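Local coordinates for protein polyhedrin (Antheraea mylitta cypovirus 4, PDB 5A9C) that probably builds the crystalline lattice of polyhedra, the occlusion-body microcrystals in which this insect cypovirus is embedded, at residues Glu98-His103 and Thr145-Ala150; Arg94-Ala99 and Pro118-Gly123; Val40-Gln45 and Met80-Ser85; Asp60-Phe65 and Asn173-Asn178; Lys52-Val57 and Arg69-Gly74. All blocks are in the same frame, centred on the assembly; numbering follows the deposited sequence.

Interaction 1 (Glu98-His103 and Thr145-Ala150); sequences EATNMH and TVKVLA
In Thr100 and Thr145 the first torsions (chi1 37° and 47°) set each OG1 between its backbone N and carbonyl carbon, and the two hydroxyls meet with Thr100 OG1 2.7 Å from Thr145 OG1. The pair closes one end of an antiparallel ladder in which strand 96-100 forms an edge, within this chain, of a three-stranded sheet and strand 145-151 its middle. Thr100 OG1 donates to Thr145 OG1, which in turn donates to Asn101 O at a short 2.5 Å; the relay carries the pairing past the strand end, where Asn101 leads off in an Asx turn. Further along, Glu98 N reaches Lys147 O at 3.1 Å, and Lys147 N reaches Glu98 O at 3.0 Å. The side chains of this pair run alongside each other on the threonine face. A bend at chi3 (55°) swings Lys147 NZ to 2.8 Å from Glu98 OE2, a salt bridge made on the anti side and out of the carboxylate plane. Both charges have further partners: Asn106 and Gly117 N bind the Glu98 carboxylate, while Ala115 O and the Trp116 ring meet the ammonium group. Midway between the two polar clusters, Thr100 CG2 presses on Lys147 CD at 3.6 Å.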
# COMPACT_ATOMS: atom_id res chain seq x y z
N GLU A 98 -14.00 -11.19 6.03
CA GLU A 98 -15.20 -11.40 5.24
C GLU A 98 -14.86 -11.76 3.80
O GLU A 98 -13.82 -11.35 3.28
CB GLU A 98 -16.15 -10.19 5.31
CG GLU A 98 -15.78 -9.01 4.44
CD GLU A 98 -16.76 -7.86 4.58
OE1 GLU A 98 -17.66 -7.96 5.43
OE2 GLU A 98 -16.63 -6.87 3.83
N ALA A 99 -15.71 -12.57 3.19
CA ALA A 99 -15.58 -12.91 1.78
C ALA A 99 -16.47 -11.99 0.97
O ALA A 99 -17.70 -12.07 1.06
CB ALA A 99 -15.96 -14.36 1.55
N THR A 100 -15.86 -11.10 0.21
CA THR A 100 -16.59 -10.14 -0.61
C THR A 100 -16.71 -10.68 -2.03
O THR A 100 -16.22 -11.77 -2.33
CB THR A 100 -15.89 -8.77 -0.59
OG1 THR A 100 -14.47 -8.95 -0.59
CG2 THR A 100 -16.29 -7.98 0.66
N ASN A 101 -17.36 -9.92 -2.91
CA ASN A 101 -17.49 -10.34 -4.30
C ASN A 101 -16.24 -9.98 -5.10
O ASN A 101 -15.26 -9.51 -4.54
CB ASN A 101 -18.77 -9.80 -4.95
CG ASN A 101 -18.70 -8.30 -5.24
OD1 ASN A 101 -17.67 -7.66 -5.05
ND2 ASN A 101 -19.81 -7.76 -5.71
N MET A 102 -16.29 -10.22 -6.41
CA MET A 102 -15.10 -10.02 -7.24
C MET A 102 -14.57 -8.60 -7.17
O MET A 102 -13.39 -8.35 -7.45
CB MET A 102 -15.39 -10.41 -8.69
CG MET A 102 -16.31 -9.45 -9.42
SD MET A 102 -16.59 -9.95 -11.14
CE MET A 102 -17.42 -11.52 -10.90
N HIS A 103 -15.43 -7.66 -6.78
CA HIS A 103 -15.06 -6.25 -6.74
C HIS A 103 -14.63 -5.80 -5.34
O HIS A 103 -14.24 -4.65 -5.15
CB HIS A 103 -16.21 -5.37 -7.23
CG HIS A 103 -16.69 -5.73 -8.61
ND1 HIS A 103 -16.11 -5.21 -9.75
CD2 HIS A 103 -17.68 -6.55 -9.03
CE1 HIS A 103 -16.73 -5.71 -10.81
NE2 HIS A 103 -17.68 -6.52 -10.40
N THR A 145 -13.62 -12.68 -3.04
CA THR A 145 -12.37 -12.08 -2.60
C THR A 145 -12.31 -12.13 -1.08
O THR A 145 -13.32 -12.41 -0.43
CB THR A 145 -12.20 -10.63 -3.10
OG1 THR A 145 -13.41 -9.90 -2.87
CG2 THR A 145 -11.86 -10.61 -4.58
N VAL A 146 -11.14 -11.87 -0.51
CA VAL A 146 -10.96 -11.97 0.93
C VAL A 146 -10.44 -10.67 1.54
O VAL A 146 -9.50 -10.06 1.04
CB VAL A 146 -10.00 -13.12 1.29
CG1 VAL A 146 -9.74 -13.14 2.79
CG2 VAL A 146 -10.55 -14.46 0.81
N LYS A 147 -11.07 -10.26 2.64
CA LYS A 147 -10.65 -9.08 3.38
C LYS A 147 -10.34 -9.47 4.82
O LYS A 147 -11.11 -10.20 5.44
CB LYS A 147 -11.75 -8.02 3.37
CG LYS A 147 -11.97 -7.36 2.03
CD LYS A 147 -13.28 -6.58 2.00
CE LYS A 147 -13.37 -5.57 3.14
NZ LYS A 147 -14.72 -4.95 3.19
N VAL A 148 -9.20 -9.01 5.33
CA VAL A 148 -8.84 -9.28 6.72
C VAL A 148 -8.42 -8.00 7.43
O VAL A 148 -7.72 -7.16 6.86
CB VAL A 148 -7.69 -10.31 6.82
CG1 VAL A 148 -7.37 -10.61 8.28
CG2 VAL A 148 -8.06 -11.59 6.07
N LEU A 149 -8.86 -7.86 8.67
CA LEU A 149 -8.41 -6.77 9.53
C LEU A 149 -7.90 -7.31 10.86
O LEU A 149 -8.58 -8.07 11.54
CB LEU A 149 -9.55 -5.78 9.79
CG LEU A 149 -9.25 -4.73 10.86
CD1 LEU A 149 -8.12 -3.81 10.41
CD2 LEU A 149 -10.49 -3.91 11.19
N ALA A 150 -6.70 -6.90 11.24
CA ALA A 150 -6.15 -7.24 12.54
C ALA A 150 -5.42 -6.04 13.12
O ALA A 150 -4.62 -5.40 12.44
CB ALA A 150 -5.21 -8.44 12.43

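Interaction 2 (Arg94-Ala99 and Pro118-Gly123); sequences RARVEA and PHVICG
Arg96 lays the aliphatic part of its side chain against Val120. Its CB sits 3.5 Å from Ile121 O and is also touched by Val120 CG2, at 3.7 Å. CG and CD pass the same methyl, Arg96 CD lying 4.0 Å from Val120 CG2. The bend at chi3 (71°) then turns the chain back on its own segment, and Arg96 NE donates to Arg94 O at 2.9 Å, with that oxygen in the guanidinium plane; the guanidinium also makes a cation-pi contact with Trp116. Beside this side chain the loop 118-123 is tacked by a single antiparallel bridge onto strand 96-100, outermost in its three-stranded sheet within this chain, as an irregular addition. Val97 N donates to Ile121 O at 3.0 Å, and Ile121 N returns a 2.8 Å bond to Val97 O. The two CB atoms, Val97 CB and Ile121 CB, come within 4.2 Å, and both side chains pack on the larger sheet: Val97 on Val84 and Phe86, Ile121 on Val136 and Val138. Val120 CG2 also rests on Val97 O. Beyond Arg96 and Cys122 the backbones separate, and a water spans the gap, bonding Ala95 O and Gly123 N.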
# COMPACT_ATOMS: atom_id res chain seq x y z
N ARG A 94 -12.00 -6.77 17.66
CA ARG A 94 -12.07 -6.08 16.37
C ARG A 94 -11.51 -6.91 15.21
O ARG A 94 -11.68 -6.54 14.05
CB ARG A 94 -11.37 -4.72 16.44
CG ARG A 94 -12.12 -3.69 17.29
CD ARG A 94 -11.42 -2.34 17.27
NE ARG A 94 -12.14 -1.35 18.07
CZ ARG A 94 -11.93 -1.15 19.37
NH1 ARG A 94 -11.04 -1.88 20.02
NH2 ARG A 94 -12.62 -0.22 20.01
N ALA A 95 -10.84 -8.01 15.52
CA ALA A 95 -10.32 -8.89 14.48
C ALA A 95 -11.47 -9.43 13.64
O ALA A 95 -12.50 -9.85 14.18
CB ALA A 95 -9.51 -10.03 15.09
N ARG A 96 -11.31 -9.43 12.32
CA ARG A 96 -12.41 -9.83 11.45
C ARG A 96 -11.98 -10.27 10.05
O ARG A 96 -10.88 -9.95 9.59
CB ARG A 96 -13.42 -8.69 11.33
CG ARG A 96 -12.88 -7.49 10.56
CD ARG A 96 -13.77 -6.28 10.72
NE ARG A 96 -13.68 -5.71 12.06
CZ ARG A 96 -14.25 -4.57 12.43
NH1 ARG A 96 -14.96 -3.87 11.56
NH2 ARG A 96 -14.12 -4.13 13.68
N VAL A 97 -12.87 -10.99 9.39
CA VAL A 97 -12.67 -11.47 8.04
C VAL A 97 -14.01 -11.42 7.33
O VAL A 97 -15.06 -11.57 7.96
CB VAL A 97 -12.18 -12.95 8.02
CG1 VAL A 97 -12.00 -13.45 6.59
CG2 VAL A 97 -10.89 -13.10 8.81
N GLU A 98 -14.00 -11.19 6.03
CA GLU A 98 -15.20 -11.40 5.24
C GLU A 98 -14.86 -11.76 3.80
O GLU A 98 -13.82 -11.35 3.28
CB GLU A 98 -16.15 -10.19 5.31
CG GLU A 98 -15.78 -9.01 4.44
CD GLU A 98 -16.76 -7.86 4.58
OE1 GLU A 98 -17.66 -7.96 5.43
OE2 GLU A 98 -16.63 -6.87 3.83
N ALA A 99 -15.71 -12.57 3.19
CA ALA A 99 -15.58 -12.91 1.78
C ALA A 99 -16.47 -11.99 0.97
O ALA A 99 -17.70 -12.07 1.06
CB ALA A 99 -15.96 -14.36 1.55
N PRO A 118 -22.91 -6.67 7.41
CA PRO A 118 -23.69 -6.92 8.63
C PRO A 118 -23.42 -8.29 9.26
O PRO A 118 -23.73 -8.48 10.44
CB PRO A 118 -25.14 -6.84 8.13
CG PRO A 118 -25.06 -7.11 6.66
CD PRO A 118 -23.76 -6.52 6.22
N HIS A 119 -22.84 -9.21 8.50
CA HIS A 119 -22.53 -10.54 9.03
C HIS A 119 -21.04 -10.85 8.94
O HIS A 119 -20.65 -12.00 8.70
CB HIS A 119 -23.34 -11.62 8.30
CG HIS A 119 -24.80 -11.31 8.19
ND1 HIS A 119 -25.69 -11.56 9.21
CD2 HIS A 119 -25.52 -10.77 7.18
CE1 HIS A 119 -26.90 -11.18 8.84
NE2 HIS A 119 -26.82 -10.70 7.61
N VAL A 120 -20.21 -9.83 9.12
CA VAL A 120 -18.76 -10.00 9.08
C VAL A 120 -18.32 -11.11 10.04
O VAL A 120 -18.92 -11.29 11.10
CB VAL A 120 -18.03 -8.68 9.44
CG1 VAL A 120 -18.46 -8.18 10.81
CG2 VAL A 120 -16.52 -8.86 9.37
N ILE A 121 -17.30 -11.85 9.65
CA ILE A 121 -16.78 -12.95 10.46
C ILE A 121 -15.94 -12.43 11.61
O ILE A 121 -14.90 -11.81 11.41
CB ILE A 121 -15.95 -13.94 9.60
CG1 ILE A 121 -16.79 -14.45 8.43
CG2 ILE A 121 -15.45 -15.10 10.45
CD1 ILE A 121 -16.04 -15.33 7.47
N CYS A 122 -16.40 -12.70 12.83
CA CYS A 122 -15.75 -12.20 14.04
C CYS A 122 -16.25 -12.92 15.29
O CYS A 122 -16.94 -13.94 15.20
CB CYS A 122 -15.98 -10.69 14.17
SG CYS A 122 -17.72 -10.18 14.28
N GLY A 123 -15.91 -12.40 16.46
CA GLY A 123 -16.33 -13.00 17.71
C GLY A 123 -15.87 -14.44 17.84
O GLY A 123 -14.74 -14.76 17.48
O HOH W 1 -13.69 -10.32 16.49

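Interaction 3 (Val40-Gln45 and Met80-Ser85); sequences VVVFAQ and MGVIVS
Val42 and Val82 interlock on one face of an antiparallel strand pair: Val42 CG1 nestles against both CB and CG1 of Val82, with Val42 CG1 3.8 Å from Val82 CG1. The same Val82 methyl also borders Ala44 CB, 4.2 Å from Val82 CG1. On the other face Phe43 is the large bump. With CG beside the backbone N (chi1 -66°), its ring leans along the pair toward Ser85, and the ring edge does the touching, Phe43 CE2 lying 4.1 Å from Ser85 CB and Phe43 CD2 3.5 Å from Ile83 O. Val41 CG1, from the same strand, sits over one ring face near its rim, while Phe43 CB meets Ile83 CB at 4.0 Å. At the far end the extended Gln45 lies obliquely across the bent Met80, and Met80 CE touches the amide at Gln45 NE2, 3.6 Å away. Backbone bonds hold the ladder, among them Phe43 N to Ile83 O at 2.8 Å. The two strands lie inside the six-stranded sheet, 38-45 flanked by strand 51-58 and 81-87 by strand 133-139; the Val40 and Val42 face packs on Leu62 and Leu66 of the smaller sheet, while Phe43 meets Tyr199 edge-to-face and touches Ile197.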
# COMPACT_ATOMS: atom_id res chain seq x y z
N VAL A 40 -0.23 -12.62 10.66
CA VAL A 40 -1.48 -13.12 10.12
C VAL A 40 -1.18 -13.86 8.83
O VAL A 40 -0.45 -13.36 7.97
CB VAL A 40 -2.47 -11.97 9.85
CG1 VAL A 40 -3.69 -12.49 9.10
CG2 VAL A 40 -2.89 -11.33 11.15
N VAL A 41 -1.73 -15.06 8.71
CA VAL A 41 -1.52 -15.86 7.51
C VAL A 41 -2.84 -16.32 6.93
O VAL A 41 -3.71 -16.82 7.65
CB VAL A 41 -0.64 -17.08 7.80
CG1 VAL A 41 -0.34 -17.83 6.50
CG2 VAL A 41 0.66 -16.66 8.49
N VAL A 42 -2.99 -16.14 5.63
CA VAL A 42 -4.15 -16.64 4.91
C VAL A 42 -3.73 -17.84 4.08
O VAL A 42 -2.97 -17.71 3.12
CB VAL A 42 -4.76 -15.56 3.99
CG1 VAL A 42 -5.99 -16.10 3.28
CG2 VAL A 42 -5.09 -14.31 4.79
N PHE A 43 -4.19 -19.02 4.47
CA PHE A 43 -3.86 -20.26 3.76
C PHE A 43 -4.96 -20.60 2.78
O PHE A 43 -6.08 -20.92 3.20
CB PHE A 43 -3.73 -21.43 4.75
CG PHE A 43 -2.59 -21.31 5.71
CD1 PHE A 43 -1.32 -21.69 5.34
CD2 PHE A 43 -2.81 -20.86 7.01
CE1 PHE A 43 -0.27 -21.61 6.24
CE2 PHE A 43 -1.76 -20.77 7.91
CZ PHE A 43 -0.49 -21.15 7.52
N ALA A 44 -4.66 -20.55 1.49
CA ALA A 44 -5.64 -20.92 0.47
C ALA A 44 -5.53 -22.40 0.12
O ALA A 44 -4.44 -22.90 -0.16
CB ALA A 44 -5.46 -20.07 -0.79
N GLN A 45 -6.66 -23.11 0.16
CA GLN A 45 -6.70 -24.53 -0.16
C GLN A 45 -7.30 -24.77 -1.54
O GLN A 45 -8.39 -24.28 -1.84
CB GLN A 45 -7.52 -25.29 0.89
CG GLN A 45 -7.78 -26.74 0.53
CD GLN A 45 -8.87 -27.37 1.37
OE1 GLN A 45 -9.72 -26.68 1.92
NE2 GLN A 45 -8.85 -28.70 1.46
N MET A 80 -10.90 -23.59 -2.67
CA MET A 80 -12.10 -24.08 -2.01
C MET A 80 -12.45 -23.21 -0.80
O MET A 80 -13.61 -23.12 -0.39
CB MET A 80 -11.88 -25.52 -1.52
CG MET A 80 -11.59 -26.52 -2.63
SD MET A 80 -10.71 -27.97 -2.02
CE MET A 80 -11.76 -28.47 -0.66
N GLY A 81 -11.43 -22.59 -0.23
CA GLY A 81 -11.60 -21.82 0.98
C GLY A 81 -10.25 -21.38 1.52
O GLY A 81 -9.22 -21.70 0.93
N VAL A 82 -10.27 -20.65 2.62
CA VAL A 82 -9.04 -20.22 3.27
C VAL A 82 -9.06 -20.49 4.77
O VAL A 82 -10.12 -20.48 5.40
CB VAL A 82 -8.77 -18.71 3.06
CG1 VAL A 82 -8.43 -18.42 1.61
CG2 VAL A 82 -9.96 -17.87 3.53
N ILE A 83 -7.88 -20.75 5.32
CA ILE A 83 -7.71 -20.76 6.76
C ILE A 83 -7.01 -19.47 7.11
O ILE A 83 -5.90 -19.22 6.64
CB ILE A 83 -6.86 -21.96 7.25
CG1 ILE A 83 -7.53 -23.29 6.91
CG2 ILE A 83 -6.60 -21.86 8.75
CD1 ILE A 83 -7.39 -23.71 5.46
N VAL A 84 -7.67 -18.63 7.90
CA VAL A 84 -7.07 -17.37 8.31
C VAL A 84 -6.52 -17.52 9.73
O VAL A 84 -7.26 -17.79 10.67
CB VAL A 84 -8.06 -16.20 8.24
CG1 VAL A 84 -7.36 -14.89 8.59
CG2 VAL A 84 -8.67 -16.10 6.85
N SER A 85 -5.21 -17.35 9.85
CA SER A 85 -4.51 -17.54 11.12
C SER A 85 -4.10 -16.20 11.71
O SER A 85 -3.33 -15.46 11.10
CB SER A 85 -3.27 -18.42 10.89
OG SER A 85 -2.52 -18.57 12.09

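Interaction 4 (Asp60-Phe65 and Asn173-Asn178); sequences DYLKVF and NIVCPN
Asp60 and Asn173 bring their backbones closest, CA of Asp60 to CA of Asn173 being 5.6 Å, where Asn173 leaves the helical conformation of helix 165-172; from there the chains diverge without pairing as strands. The Asn173 amide fills the role of a strand partner. Its OD1 accepts from Asp60 N at 3.0 Å and from Tyr61 N at 3.1 Å, both donors coming from the same face of the amide, and Asn173 ND2 donates to Tyr61 O at 3.0 Å. Three bonds thus fix the rotation of the buried amide. With CG anti to the backbone N (chi1 -171°), the group reaches over the Tyr61 ring, ND2 standing 3.4 Å above the ring plane at its centre; amide and ring planes are 21° apart, so the two are stacked. Beyond it Leu62 CD1 meets Val175 CG1 at 3.6 Å, the two side chains crossing at about a right angle. Asp60 turns its charge to Arg160, and Asn173 O accepts from Lys63 NZ of a neighbouring subunit. An asparagine that bonds N and O of one strand residue, as a neighbouring strand would, and stacks on its ring here ties strand 61-66, in the smaller sheet of the beta sandwich, to the link between helix 165-172 and strand 176-182 of the larger one.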
# COMPACT_ATOMS: atom_id res chain seq x y z
N ASP A 60 1.68 -3.12 14.03
CA ASP A 60 0.58 -2.32 14.57
C ASP A 60 -0.81 -2.70 14.03
O ASP A 60 -1.74 -2.90 14.81
CB ASP A 60 0.84 -0.83 14.34
CG ASP A 60 2.03 -0.33 15.13
OD1 ASP A 60 2.02 -0.47 16.37
OD2 ASP A 60 2.97 0.21 14.51
N TYR A 61 -0.94 -2.77 12.71
CA TYR A 61 -2.21 -3.12 12.11
C TYR A 61 -2.03 -3.69 10.71
O TYR A 61 -1.04 -3.41 10.03
CB TYR A 61 -3.15 -1.90 12.06
CG TYR A 61 -2.62 -0.76 11.23
CD1 TYR A 61 -2.89 -0.68 9.87
CD2 TYR A 61 -1.83 0.23 11.80
CE1 TYR A 61 -2.39 0.36 9.10
CE2 TYR A 61 -1.33 1.27 11.05
CZ TYR A 61 -1.61 1.33 9.70
OH TYR A 61 -1.11 2.37 8.94
N LEU A 62 -3.00 -4.49 10.29
CA LEU A 62 -2.97 -5.09 8.97
C LEU A 62 -4.33 -4.98 8.31
O LEU A 62 -5.34 -5.40 8.88
CB LEU A 62 -2.56 -6.57 9.08
CG LEU A 62 -2.65 -7.40 7.80
CD1 LEU A 62 -1.58 -6.96 6.80
CD2 LEU A 62 -2.51 -8.88 8.12
N LYS A 63 -4.35 -4.41 7.11
CA LYS A 63 -5.54 -4.38 6.27
C LYS A 63 -5.24 -5.15 4.99
O LYS A 63 -4.35 -4.79 4.23
CB LYS A 63 -5.93 -2.94 5.93
CG LYS A 63 -6.28 -2.09 7.14
CD LYS A 63 -6.52 -0.64 6.74
CE LYS A 63 -5.30 -0.07 6.02
NZ LYS A 63 -5.50 1.35 5.63
N VAL A 64 -5.99 -6.23 4.75
CA VAL A 64 -5.73 -7.08 3.60
C VAL A 64 -6.93 -7.15 2.66
O VAL A 64 -8.06 -7.30 3.09
CB VAL A 64 -5.38 -8.52 4.02
CG1 VAL A 64 -5.23 -9.41 2.80
CG2 VAL A 64 -4.11 -8.53 4.85
N PHE A 65 -6.65 -7.03 1.36
CA PHE A 65 -7.62 -7.38 0.33
C PHE A 65 -6.94 -8.26 -0.70
O PHE A 65 -6.06 -7.80 -1.44
CB PHE A 65 -8.22 -6.15 -0.34
CG PHE A 65 -9.08 -6.47 -1.54
CD1 PHE A 65 -10.35 -7.00 -1.38
CD2 PHE A 65 -8.62 -6.26 -2.83
CE1 PHE A 65 -11.14 -7.31 -2.47
CE2 PHE A 65 -9.40 -6.57 -3.93
CZ PHE A 65 -10.67 -7.09 -3.75
N ASN A 173 4.54 1.19 11.07
CA ASN A 173 3.85 -0.01 10.61
C ASN A 173 4.22 -0.44 9.18
O ASN A 173 3.53 -0.09 8.22
CB ASN A 173 2.34 0.16 10.75
CG ASN A 173 1.59 -1.13 10.48
OD1 ASN A 173 1.66 -2.08 11.25
ND2 ASN A 173 0.85 -1.16 9.38
N ILE A 174 5.30 -1.21 9.06
CA ILE A 174 5.69 -1.77 7.77
C ILE A 174 5.21 -3.21 7.67
O ILE A 174 5.76 -4.10 8.33
CB ILE A 174 7.23 -1.73 7.58
CG1 ILE A 174 7.73 -0.29 7.54
CG2 ILE A 174 7.62 -2.47 6.31
CD1 ILE A 174 9.23 -0.17 7.31
N VAL A 175 4.19 -3.44 6.85
CA VAL A 175 3.67 -4.78 6.63
C VAL A 175 4.58 -5.54 5.67
O VAL A 175 4.87 -5.08 4.57
CB VAL A 175 2.23 -4.75 6.06
CG1 VAL A 175 1.76 -6.16 5.74
CG2 VAL A 175 1.29 -4.07 7.04
N CYS A 176 5.03 -6.72 6.11
CA CYS A 176 5.93 -7.53 5.30
C CYS A 176 5.24 -8.81 4.83
O CYS A 176 5.15 -9.77 5.59
CB CYS A 176 7.19 -7.87 6.09
SG CYS A 176 8.05 -6.43 6.72
N PRO A 177 4.75 -8.80 3.59
CA PRO A 177 4.04 -9.94 2.99
C PRO A 177 4.98 -10.93 2.31
O PRO A 177 5.97 -10.53 1.69
CB PRO A 177 3.15 -9.29 1.93
CG PRO A 177 3.30 -7.79 2.11
CD PRO A 177 4.64 -7.61 2.74
N ASN A 178 4.67 -12.21 2.45
CA ASN A 178 5.29 -13.25 1.63
C ASN A 178 4.23 -14.20 1.08
O ASN A 178 3.26 -14.52 1.77
CB ASN A 178 6.34 -14.02 2.41
CG ASN A 178 7.73 -13.43 2.26
OD1 ASN A 178 8.35 -13.55 1.21
ND2 ASN A 178 8.21 -12.79 3.32

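Interaction 5 (Lys52-Val57 and Arg69-Gly74); sequences KAFDYV and RELLEG. Residue 74 of segment 69-74 comes from a tag, linker or insertion.
Lys52 drives its ammonium group into a turn of the facing segment, where two backbone carbonyls converge on it. Lys52 NZ donates to Leu72 O at 2.7 Å, nearly in line with that carbonyl, and to Glu70 O at 3.2 Å, tilted from its plane. The Lys52 side chain leaves the strand extended (chi1 -175°) and bends at chi3 (68°), which also brings Lys52 CE to 3.5 Å from Glu70 O. The same oxygen lies at the edge of the Phe54 ring and in its plane, 3.4 Å from Phe54 CZ, so a positive nitrogen and an aromatic C-H edge probably share its partial negative charge. Phe54 CE1 adds a looser apolar touch on Leu71 CD2, at 4.3 Å. The arrangement joins strand 51-58, which lies between strands 38-45 and 176-182 in the larger sheet of the sandwich, to the connection from strand 61-66 to strand 81-87. Residues 69-71 of that connection have helical backbone angles without regular helical bonds. Against this close grip on Glu70 O and Leu72 O, the partly exposed Glu73 and exposed Gly74 hardly touch strand 51-58: the nearest CA atoms of the two segments, Lys52 CA and Glu73 CA, are still 7.6 Å apart. Glu73 instead bonds Ser48, and Leu71 O is bound by Tyr46. Gly74 is not native; it comes from an insertion, consistent with a linker left where the base domain was deleted.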
# COMPACT_ATOMS: atom_id res chain seq x y z
N LYS A 52 -1.69 -22.27 -1.03
CA LYS A 52 -0.89 -21.06 -1.17
C LYS A 52 -1.10 -20.18 0.05
O LYS A 52 -2.23 -19.93 0.46
CB LYS A 52 -1.23 -20.30 -2.45
CG LYS A 52 -0.32 -19.09 -2.68
CD LYS A 52 -0.25 -18.69 -4.15
CE LYS A 52 -1.57 -18.14 -4.65
NZ LYS A 52 -1.48 -17.75 -6.09
N ALA A 53 -0.01 -19.71 0.64
CA ALA A 53 -0.08 -18.92 1.86
C ALA A 53 0.29 -17.46 1.62
O ALA A 53 1.29 -17.16 0.97
CB ALA A 53 0.81 -19.53 2.93
N PHE A 54 -0.54 -16.56 2.14
CA PHE A 54 -0.22 -15.15 2.19
C PHE A 54 0.14 -14.79 3.62
O PHE A 54 -0.73 -14.67 4.49
CB PHE A 54 -1.39 -14.31 1.68
CG PHE A 54 -1.81 -14.66 0.28
CD1 PHE A 54 -2.69 -15.70 0.05
CD2 PHE A 54 -1.30 -13.96 -0.81
CE1 PHE A 54 -3.06 -16.03 -1.24
CE2 PHE A 54 -1.67 -14.29 -2.09
CZ PHE A 54 -2.55 -15.33 -2.31
N ASP A 55 1.44 -14.63 3.87
CA ASP A 55 1.99 -14.52 5.21
C ASP A 55 2.41 -13.08 5.52
O ASP A 55 3.34 -12.56 4.91
CB ASP A 55 3.19 -15.45 5.33
CG ASP A 55 3.69 -15.61 6.75
OD1 ASP A 55 3.32 -14.79 7.61
OD2 ASP A 55 4.47 -16.55 6.98
N TYR A 56 1.72 -12.45 6.47
CA TYR A 56 1.97 -11.06 6.80
C TYR A 56 2.54 -10.91 8.21
O TYR A 56 1.96 -11.42 9.17
CB TYR A 56 0.69 -10.23 6.71
CG TYR A 56 -0.03 -10.33 5.38
CD1 TYR A 56 -0.98 -11.31 5.16
CD2 TYR A 56 0.24 -9.43 4.35
CE1 TYR A 56 -1.65 -11.41 3.95
CE2 TYR A 56 -0.42 -9.52 3.14
CZ TYR A 56 -1.36 -10.52 2.94
OH TYR A 56 -2.02 -10.61 1.74
N VAL A 57 3.66 -10.22 8.33
CA VAL A 57 4.15 -9.80 9.64
C VAL A 57 4.12 -8.27 9.71
O VAL A 57 4.47 -7.59 8.75
CB VAL A 57 5.55 -10.35 9.96
CG1 VAL A 57 5.52 -11.87 9.97
CG2 VAL A 57 6.59 -9.85 8.97
N ARG A 69 -7.60 -12.72 -8.72
CA ARG A 69 -6.48 -13.22 -9.51
C ARG A 69 -5.32 -13.65 -8.62
O ARG A 69 -4.61 -14.61 -8.92
CB ARG A 69 -6.04 -12.19 -10.57
CG ARG A 69 -5.40 -10.93 -10.02
CD ARG A 69 -5.44 -9.79 -11.03
NE ARG A 69 -6.76 -9.18 -11.11
CZ ARG A 69 -7.04 -7.94 -10.71
NH1 ARG A 69 -6.09 -7.17 -10.21
NH2 ARG A 69 -8.28 -7.47 -10.83
N GLU A 70 -5.13 -12.94 -7.51
CA GLU A 70 -4.13 -13.32 -6.52
C GLU A 70 -4.46 -14.67 -5.89
O GLU A 70 -3.57 -15.44 -5.54
CB GLU A 70 -4.02 -12.26 -5.42
CG GLU A 70 -3.39 -10.95 -5.85
CD GLU A 70 -3.31 -9.95 -4.71
OE1 GLU A 70 -4.37 -9.60 -4.15
OE2 GLU A 70 -2.19 -9.53 -4.37
N LEU A 71 -5.75 -14.95 -5.76
CA LEU A 71 -6.21 -16.16 -5.08
C LEU A 71 -6.12 -17.40 -5.97
O LEU A 71 -6.23 -18.53 -5.48
CB LEU A 71 -7.65 -15.98 -4.59
CG LEU A 71 -7.87 -15.09 -3.37
CD1 LEU A 71 -9.35 -14.84 -3.15
CD2 LEU A 71 -7.25 -15.71 -2.13
N LEU A 72 -5.92 -17.20 -7.27
CA LEU A 72 -5.83 -18.31 -8.20
C LEU A 72 -4.58 -19.15 -8.00
O LEU A 72 -3.52 -18.63 -7.64
CB LEU A 72 -5.89 -17.82 -9.65
CG LEU A 72 -7.23 -17.32 -10.19
CD1 LEU A 72 -7.03 -16.70 -11.56
CD2 LEU A 72 -8.25 -18.44 -10.24
N GLU A 73 -4.70 -20.45 -8.23
CA GLU A 73 -3.57 -21.36 -8.24
C GLU A 73 -2.82 -21.21 -9.57
O GLU A 73 -3.36 -20.68 -10.54
CB GLU A 73 -4.06 -22.80 -8.07
CG GLU A 73 -2.98 -23.85 -8.08
CD GLU A 73 -3.52 -25.24 -7.81
OE1 GLU A 73 -4.47 -25.66 -8.51
OE2 GLU A 73 -3.00 -25.92 -6.91
N GLY A 74 -1.57 -21.68 -9.61
CA GLY A 74 -0.79 -21.62 -10.82
C GLY A 74 -1.52 -22.21 -12.01
O GLY A 74 -1.47 -21.68 -13.12

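Interactions 1 and 2 share Glu98 and Ala99 on strand 96-100, their centres about 10 Å apart, and Leu149 N to Arg96 O (3.0 Å) continues the ladder between them. Interaction 4 adds strand 61-66 on the other side of 145-151, through Leu62 N to Ala150 O at 2.8 Å. Interactions 3 and 5 belong to the larger sheet, joined by Ala44 N to Lys52 O (2.7 Å), and Asp55 N to Asn178 O (2.8 Å) brings in interaction 4. The sheets face each other through Val148, which touches Val40, Val42 and Val84, while Val40 CB meets Leu62 CD2 at 3.5 Å. Interactions 1 and 4 also meet between subunits: Met102 O accepts from Asn178 ND2 of a neighbouring subunit.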